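PDB 6M9M: AlkD2 from Streptococcus mutans, which is of unknown function but belongs to the HEAT-like repeat family of DNA glycosylases and binds inosine-5'-monophosphate. Local coordinates for residues K106-P109 against I110-E113; N144-I147 against R148-D152; S49-Y52 against Q53-M56. One frame throughout, in Å; residues are numbered along the deposited sequence.

Interaction 1. Residues K106-P109 against I110-E113; sequences KALP and IIDE
A107 and I111 meet where the chain enters helix 108-115, one of the short helices of this HEAT-like repeat fold, where A107 CB lies 4.1 Å from I111 CD1. I111 turns CG1 to the side opposite its own carbonyl carbon (chi1 -66°) and then extends it, which lays the branch back along the turn; CG1 comes 3.5 Å from A107 O and CD1 goes on to the methyl of A107 and, at 4.3 Å, to L108 CD2. This apolar side of the turn faces C99 of helix 85-102 together with L130 and W133. The backbone supports it: I111 N donates to A107 O at 3.0 Å in a nearly straight bond (171°), and D112 N and E113 N bond in the same i to i+4 manner to L108 O and P109 O. P109, whose ring nitrogen has no hydrogen to give, fits into the first turn of the helix. The polar ends of D112 and E113 are bonded to residues of other helices. E113, extended beyond CG, reaches a salt bridge with R76, while the carboxylate of D112 pairs with R149. D112 CG swings back over its own helix, so that OD2 lies 3.3 Å from L108 O, two acceptors with no bond between them.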
loop_
_atom_site.group_PDB
_atom_site.type_symbol
_atom_site.label_atom_id
_atom_site.label_comp_id
_atom_site.label_asym_id
_atom_site.label_seq_id
_atom_site.Cartn_x
_atom_site.Cartn_y
_atom_site.Cartn_z
ATOM N N LYS A 106 -11.751 9.776 -6.585
ATOM C CA LYS A 106 -12.469 10.029 -5.343
ATOM C C LYS A 106 -11.610 9.764 -4.116
ATOM O O LYS A 106 -11.873 10.340 -3.058
ATOM C CB LYS A 106 -13.759 9.219 -5.296
ATOM C CG LYS A 106 -14.841 9.753 -6.233
ATOM C CD LYS A 106 -16.101 8.902 -6.185
ATOM C CE LYS A 106 -17.214 9.505 -7.031
ATOM N NZ LYS A 106 -18.526 8.840 -6.835
ATOM N N ALA A 107 -10.580 8.934 -4.245
ATOM C CA ALA A 107 -9.698 8.579 -3.148
ATOM C C ALA A 107 -8.588 9.596 -2.898
ATOM O O ALA A 107 -7.864 9.449 -1.909
ATOM C CB ALA A 107 -9.043 7.224 -3.435
ATOM N N LEU A 108 -8.432 10.621 -3.735
ATOM C CA LEU A 108 -7.278 11.506 -3.618
ATOM C C LEU A 108 -7.098 12.089 -2.215
ATOM O O LEU A 108 -5.950 12.139 -1.737
ATOM C CB LEU A 108 -7.341 12.638 -4.650
ATOM C CG LEU A 108 -7.180 12.203 -6.107
ATOM C CD1 LEU A 108 -7.431 13.424 -6.992
ATOM C CD2 LEU A 108 -5.804 11.633 -6.380
ATOM N N PRO A 109 -8.139 12.549 -1.511
ATOM C CA PRO A 109 -7.882 13.102 -0.168
ATOM C C PRO A 109 -7.299 12.084 0.792
ATOM O O PRO A 109 -6.485 12.437 1.659
ATOM C CB PRO A 109 -9.263 13.594 0.285
ATOM C CG PRO A 109 -10.009 13.859 -1.005
ATOM C CD PRO A 109 -9.542 12.767 -1.929
ATOM N N ILE A 110 -7.695 10.816 0.661
ATOM C CA ILE A 110 -7.163 9.768 1.524
ATOM C C ILE A 110 -5.728 9.429 1.135
ATOM O O ILE A 110 -4.871 9.231 2.000
ATOM C CB ILE A 110 -8.083 8.536 1.469
ATOM C CG1 ILE A 110 -9.504 8.878 1.896
ATOM C CG2 ILE A 110 -7.511 7.416 2.299
ATOM C CD1 ILE A 110 -9.625 9.453 3.233
ATOM N N ILE A 111 -5.456 9.324 -0.165
ATOM C CA ILE A 111 -4.088 9.152 -0.633
ATOM C C ILE A 111 -3.202 10.239 -0.028
ATOM O O ILE A 111 -2.134 9.963 0.539
ATOM C CB ILE A 111 -4.058 9.146 -2.170
ATOM C CG1 ILE A 111 -4.793 7.912 -2.716
ATOM C CG2 ILE A 111 -2.629 9.176 -2.682
ATOM C CD1 ILE A 111 -5.090 7.976 -4.189
ATOM N N ASP A 112 -3.646 11.493 -0.111
ATOM C CA ASP A 112 -2.829 12.589 0.401
ATOM C C ASP A 112 -2.647 12.480 1.910
ATOM O O ASP A 112 -1.568 12.763 2.438
ATOM C CB ASP A 112 -3.456 13.923 -0.021
ATOM C CG ASP A 112 -3.338 14.160 -1.524
ATOM O OD1 ASP A 112 -2.427 13.562 -2.129
ATOM O OD2 ASP A 112 -4.142 14.917 -2.109
ATOM N N GLU A 113 -3.689 12.069 2.624
ATOM C CA GLU A 113 -3.585 11.877 4.068
ATOM C C GLU A 113 -2.559 10.805 4.416
ATOM O O GLU A 113 -1.715 11.001 5.295
ATOM C CB GLU A 113 -4.975 11.518 4.583
ATOM C CG GLU A 113 -5.121 11.233 6.032
ATOM C CD GLU A 113 -6.597 11.025 6.372
ATOM O OE1 GLU A 113 -7.067 9.873 6.326
ATOM O OE2 GLU A 113 -7.303 12.020 6.633
#

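Interaction 2. Residues N144-I147 against R148-D152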
loop_
_atom_site.group_PDB
_atom_site.type_symbol
_atom_site.label_atom_id
_atom_site.label_comp_id
_atom_site.label_asym_id
_atom_site.label_seq_id
_atom_site.Cartn_x
_atom_site.Cartn_y
_atom_site.Cartn_z
ATOM N N ASN A 144 0.926 13.662 -14.202
ATOM C CA ASN A 144 1.562 14.602 -13.289
ATOM C C ASN A 144 0.916 14.582 -11.905
ATOM O O ASN A 144 1.562 14.964 -10.929
ATOM C CB ASN A 144 1.565 16.018 -13.866
ATOM C CG ASN A 144 2.769 16.277 -14.769
ATOM O OD1 ASN A 144 3.833 15.672 -14.618
ATOM N ND2 ASN A 144 2.608 17.199 -15.702
ATOM N N GLU A 145 -0.350 14.161 -11.794
ATOM C CA GLU A 145 -0.957 14.063 -10.468
ATOM C C GLU A 145 -0.352 12.933 -9.646
ATOM O O GLU A 145 -0.407 12.984 -8.410
ATOM C CB GLU A 145 -2.468 13.880 -10.571
ATOM C CG GLU A 145 -3.217 15.064 -11.153
ATOM C CD GLU A 145 -3.201 16.296 -10.266
ATOM O OE1 GLU A 145 -3.170 16.166 -9.026
ATOM O OE2 GLU A 145 -3.231 17.414 -10.820
ATOM N N ALA A 146 0.228 11.933 -10.308
ATOM C CA ALA A 146 1.008 10.914 -9.622
ATOM C C ALA A 146 2.422 11.409 -9.366
ATOM O O ALA A 146 2.926 11.307 -8.249
ATOM C CB ALA A 146 1.029 9.634 -10.454
ATOM N N ILE A 147 3.080 11.943 -10.398
ATOM C CA ILE A 147 4.473 12.360 -10.260
ATOM C C ILE A 147 4.616 13.371 -9.125
ATOM O O ILE A 147 5.528 13.273 -8.295
ATOM C CB ILE A 147 4.996 12.910 -11.602
ATOM C CG1 ILE A 147 5.072 11.782 -12.637
ATOM C CG2 ILE A 147 6.350 13.576 -11.421
ATOM C CD1 ILE A 147 5.301 12.269 -14.057
ATOM N N ARG A 148 3.724 14.369 -9.076
ATOM C CA ARG A 148 3.852 15.416 -8.065
ATOM C C ARG A 148 3.710 14.839 -6.663
ATOM O O ARG A 148 4.461 15.200 -5.746
ATOM C CB ARG A 148 2.808 16.517 -8.286
ATOM C CG ARG A 148 2.869 17.632 -7.249
ATOM C CD ARG A 148 1.735 18.634 -7.384
ATOM N NE ARG A 148 0.497 18.175 -6.755
ATOM C CZ ARG A 148 -0.596 17.793 -7.413
ATOM N NH1 ARG A 148 -0.633 17.808 -8.738
ATOM N NH2 ARG A 148 -1.666 17.401 -6.736
ATOM N N ARG A 149 2.745 13.941 -6.477
ATOM C CA ARG A 149 2.489 13.386 -5.155
ATOM C C ARG A 149 3.652 12.528 -4.681
ATOM O O ARG A 149 4.030 12.584 -3.510
ATOM C CB ARG A 149 1.207 12.551 -5.181
ATOM C CG ARG A 149 -0.043 13.397 -5.143
ATOM C CD ARG A 149 -1.316 12.528 -5.208
ATOM N NE ARG A 149 -2.463 13.326 -4.819
ATOM C CZ ARG A 149 -3.122 14.135 -5.638
ATOM N NH1 ARG A 149 -2.794 14.190 -6.926
ATOM N NH2 ARG A 149 -4.114 14.874 -5.159
ATOM N N ILE A 150 4.213 11.722 -5.576
ATOM C CA ILE A 150 5.325 10.855 -5.216
ATOM C C ILE A 150 6.568 11.690 -4.940
ATOM O O ILE A 150 7.277 11.491 -3.939
ATOM C CB ILE A 150 5.577 9.830 -6.336
ATOM C CG1 ILE A 150 4.390 8.895 -6.514
ATOM C CG2 ILE A 150 6.839 9.027 -6.032
ATOM C CD1 ILE A 150 4.343 8.229 -7.892
ATOM N N ALA A 151 6.855 12.651 -5.826
ATOM C CA ALA A 151 8.077 13.446 -5.708
ATOM C C ALA A 151 8.079 14.300 -4.446
ATOM O O ALA A 151 9.159 14.643 -3.951
ATOM C CB ALA A 151 8.249 14.319 -6.955
ATOM N N ASP A 152 6.900 14.622 -3.896
ATOM C CA ASP A 152 6.846 15.348 -2.642
ATOM C C ASP A 152 7.521 14.597 -1.499
ATOM O O ASP A 152 7.865 15.212 -0.483
ATOM C CB ASP A 152 5.403 15.614 -2.206
ATOM C CG ASP A 152 4.712 16.699 -3.002
ATOM O OD1 ASP A 152 5.398 17.594 -3.530
ATOM O OD2 ASP A 152 3.453 16.671 -3.052
#
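A salt-bridge network of one acid and two arginines runs along helix 143-151, with E145 reaching R148 one turn on and R149 just beyond it. All three links converge on a single oxygen, E145 OE1. R149 NH1 approaches it at 2.9 Å on the anti lone pair, the one directed away from OE2, whereas R148 NH2 arrives from the syn side at 3.0 Å, 29° out of the carboxylate plane; R148 NH1 adds a weak bond. OE1 lies at the edge of both guanidinium groups, near their planes. The acid is folded at chi2 (-68°), a bend that brings OE1 to the two arginines. R148 sends CG opposite its backbone N and bends at chi3, bringing its guanidinium alongside the glutamate, the two planes 71° apart. R149 keeps an extended chain from CG to NE and runs back past the carbonyl of the preceding turn, R149 CG lying 3.3 Å from E145 O. Its NH1 also donates to that carbonyl at 3.1 Å, with the oxygen in the guanidinium plane, so one nitrogen grips both the main chain and the side chain of E145. On another side of the helix, A146, I147 and I150 pack against W133 and helices 159-175 and 177-185. R149 NE forms a salt bridge with D112 of helix 108-115. With acids at both NE and NH1, the buried R149 is probably held against rotation, and its charge is probably well compensated; two arginines on E145 would likewise favour the ionised carboxylate.

Interaction 3. Residues S49-Y52 against Q53-M56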
loop_
_atom_site.group_PDB
_atom_site.type_symbol
_atom_site.label_atom_id
_atom_site.label_comp_id
_atom_site.label_asym_id
_atom_site.label_seq_id
_atom_site.Cartn_x
_atom_site.Cartn_y
_atom_site.Cartn_z
ATOM N N SER A 49 -4.010 -12.509 15.780
ATOM C CA SER A 49 -3.262 -13.754 15.779
ATOM C C SER A 49 -1.765 -13.499 15.867
ATOM O O SER A 49 -1.238 -12.552 15.277
ATOM C CB SER A 49 -3.567 -14.503 14.487
ATOM O OG SER A 49 -2.821 -15.701 14.400
ATOM N N ASP A 50 -1.069 -14.374 16.586
ATOM C CA ASP A 50 0.389 -14.389 16.573
ATOM C C ASP A 50 0.952 -15.150 15.371
ATOM O O ASP A 50 2.173 -15.298 15.265
ATOM C CB ASP A 50 0.962 -14.909 17.896
ATOM C CG ASP A 50 0.572 -16.332 18.204
ATOM O OD1 ASP A 50 -0.031 -17.000 17.340
ATOM O OD2 ASP A 50 0.880 -16.779 19.335
ATOM N N VAL A 51 0.095 -15.579 14.452
ATOM C CA VAL A 51 0.510 -16.196 13.195
ATOM C C VAL A 51 0.438 -15.117 12.125
ATOM O O VAL A 51 -0.655 -14.674 11.754
ATOM C CB VAL A 51 -0.369 -17.408 12.854
ATOM C CG1 VAL A 51 0.027 -17.992 11.515
ATOM C CG2 VAL A 51 -0.268 -18.462 13.971
ATOM N N TYR A 52 1.592 -14.669 11.620
ATOM C CA TYR A 52 1.578 -13.490 10.746
ATOM C C TYR A 52 0.789 -13.748 9.461
ATOM O O TYR A 52 0.192 -12.825 8.902
ATOM C CB TYR A 52 2.989 -12.976 10.463
ATOM C CG TYR A 52 3.779 -13.738 9.410
ATOM C CD1 TYR A 52 3.557 -13.527 8.061
ATOM C CD2 TYR A 52 4.756 -14.665 9.770
ATOM C CE1 TYR A 52 4.265 -14.223 7.099
ATOM C CE2 TYR A 52 5.473 -15.348 8.819
ATOM C CZ TYR A 52 5.235 -15.129 7.483
ATOM O OH TYR A 52 5.953 -15.819 6.535
ATOM N N GLN A 53 0.749 -14.997 8.990
ATOM C CA GLN A 53 -0.022 -15.308 7.796
ATOM C C GLN A 53 -1.518 -15.103 8.014
ATOM O O GLN A 53 -2.232 -14.731 7.078
ATOM C CB GLN A 53 0.267 -16.740 7.341
ATOM C CG GLN A 53 1.723 -17.026 6.960
ATOM C CD GLN A 53 2.553 -17.573 8.106
ATOM O OE1 GLN A 53 2.269 -17.306 9.272
ATOM N NE2 GLN A 53 3.603 -18.329 7.776
ATOM N N VAL A 54 -2.012 -15.335 9.234
ATOM C CA VAL A 54 -3.410 -15.046 9.550
ATOM C C VAL A 54 -3.640 -13.539 9.631
ATOM O O VAL A 54 -4.688 -13.040 9.211
ATOM C CB VAL A 54 -3.833 -15.798 10.824
ATOM C CG1 VAL A 54 -5.241 -15.418 11.251
ATOM C CG2 VAL A 54 -3.762 -17.297 10.589
ATOM N N ARG A 55 -2.647 -12.784 10.116
ATOM C CA ARG A 55 -2.761 -11.333 10.046
ATOM C C ARG A 55 -2.783 -10.842 8.601
ATOM O O ARG A 55 -3.492 -9.884 8.290
ATOM C CB ARG A 55 -1.647 -10.656 10.843
ATOM C CG ARG A 55 -1.632 -11.037 12.312
ATOM C CD ARG A 55 -0.977 -9.988 13.168
ATOM N NE ARG A 55 0.401 -9.672 12.795
ATOM C CZ ARG A 55 1.456 -10.392 13.158
ATOM N NH1 ARG A 55 1.303 -11.503 13.871
ATOM N NH2 ARG A 55 2.672 -10.008 12.803
ATOM N N MET A 56 -2.028 -11.488 7.705
ATOM C CA MET A 56 -2.116 -11.156 6.282
ATOM C C MET A 56 -3.540 -11.327 5.768
ATOM O O MET A 56 -4.088 -10.433 5.118
ATOM C CB MET A 56 -1.151 -12.023 5.477
ATOM C CG MET A 56 0.328 -11.705 5.662
ATOM S SD MET A 56 1.444 -12.925 4.933
ATOM C CE MET A 56 0.871 -12.947 3.247
HETATM O O HOH W 1 3.617 -12.723 15.173
#
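Y52 places CG between its backbone N and carbonyl carbon (chi1 79°), and Q53 bends at chi2 (93°), folding its amide over one face of the tyrosine ring. The two flat groups are stacked, their planes 8° apart, with Q53 CD 3.6 Å from the ring plane and over its centre. Q53 CG adds a CH-pi contact to the same ring, and Q53 OE1, over the same face, also lies 3.2 Å from V51 CG1. M56 meets the tyrosine differently: SD lies at the ring edge, 3.8 Å from Y52 CE1, a Met-aromatic contact between side chains running the same way. These residues open helix 52-65. V51 holds the N-cap position, and its carbonyl accepts from R55 N at 3.2 Å, with a weak bond from V54 N. Just before it, an ST turn is closed by S49 OG, which accepts from V51 N at 2.9 Å. R55 reaches back from the first turn to the loop before the helix, bending at chi3 so that NH1 donates to S49 O at 3.1 Å, the acceptor lying in the guanidinium plane. Water 1, at the edge of the same guanidinium, accepts from R55 NH1 and donates to D50 O. Y52 CA lies over one face of the group, 3.7 Å from its plane and offset toward the rim. A salt bridge to D82 holds NE. Outside the turn, S49 OG is bonded to E10 and Q53 NE2 to I16 O. Y52 and M56 border R86, a residue of the IMP site, on helix 85-102; V54 leans on L9 of helix 2-13, and Q53 and M56 touch E23 of helix 21-32, so the start of helix 52-65 is packed among these three helices.

All three are local contacts of helices, interactions 1 and 3 at the start of one and interaction 2 along almost the whole of another, but they differ in place and chemistry. Interactions 1 and 2 are neighbours, their centres about 13 Å apart, and touch directly: the D112 to R149 salt bridge ties helix 108-115 to helix 143-151, and L108 packs against the R149 guanidinium. Interaction 2 is the more buried and the most charged; interaction 1 is partly buried and mainly backbone bonds and aliphatic packing. Interaction 3, also partly buried, lies across the chain's centre, its centre about 28 Å from that of interaction 1 and about 34 Å from that of interaction 2, beside the IMP site. It relies on amide-aromatic stacking, sulfur and capping.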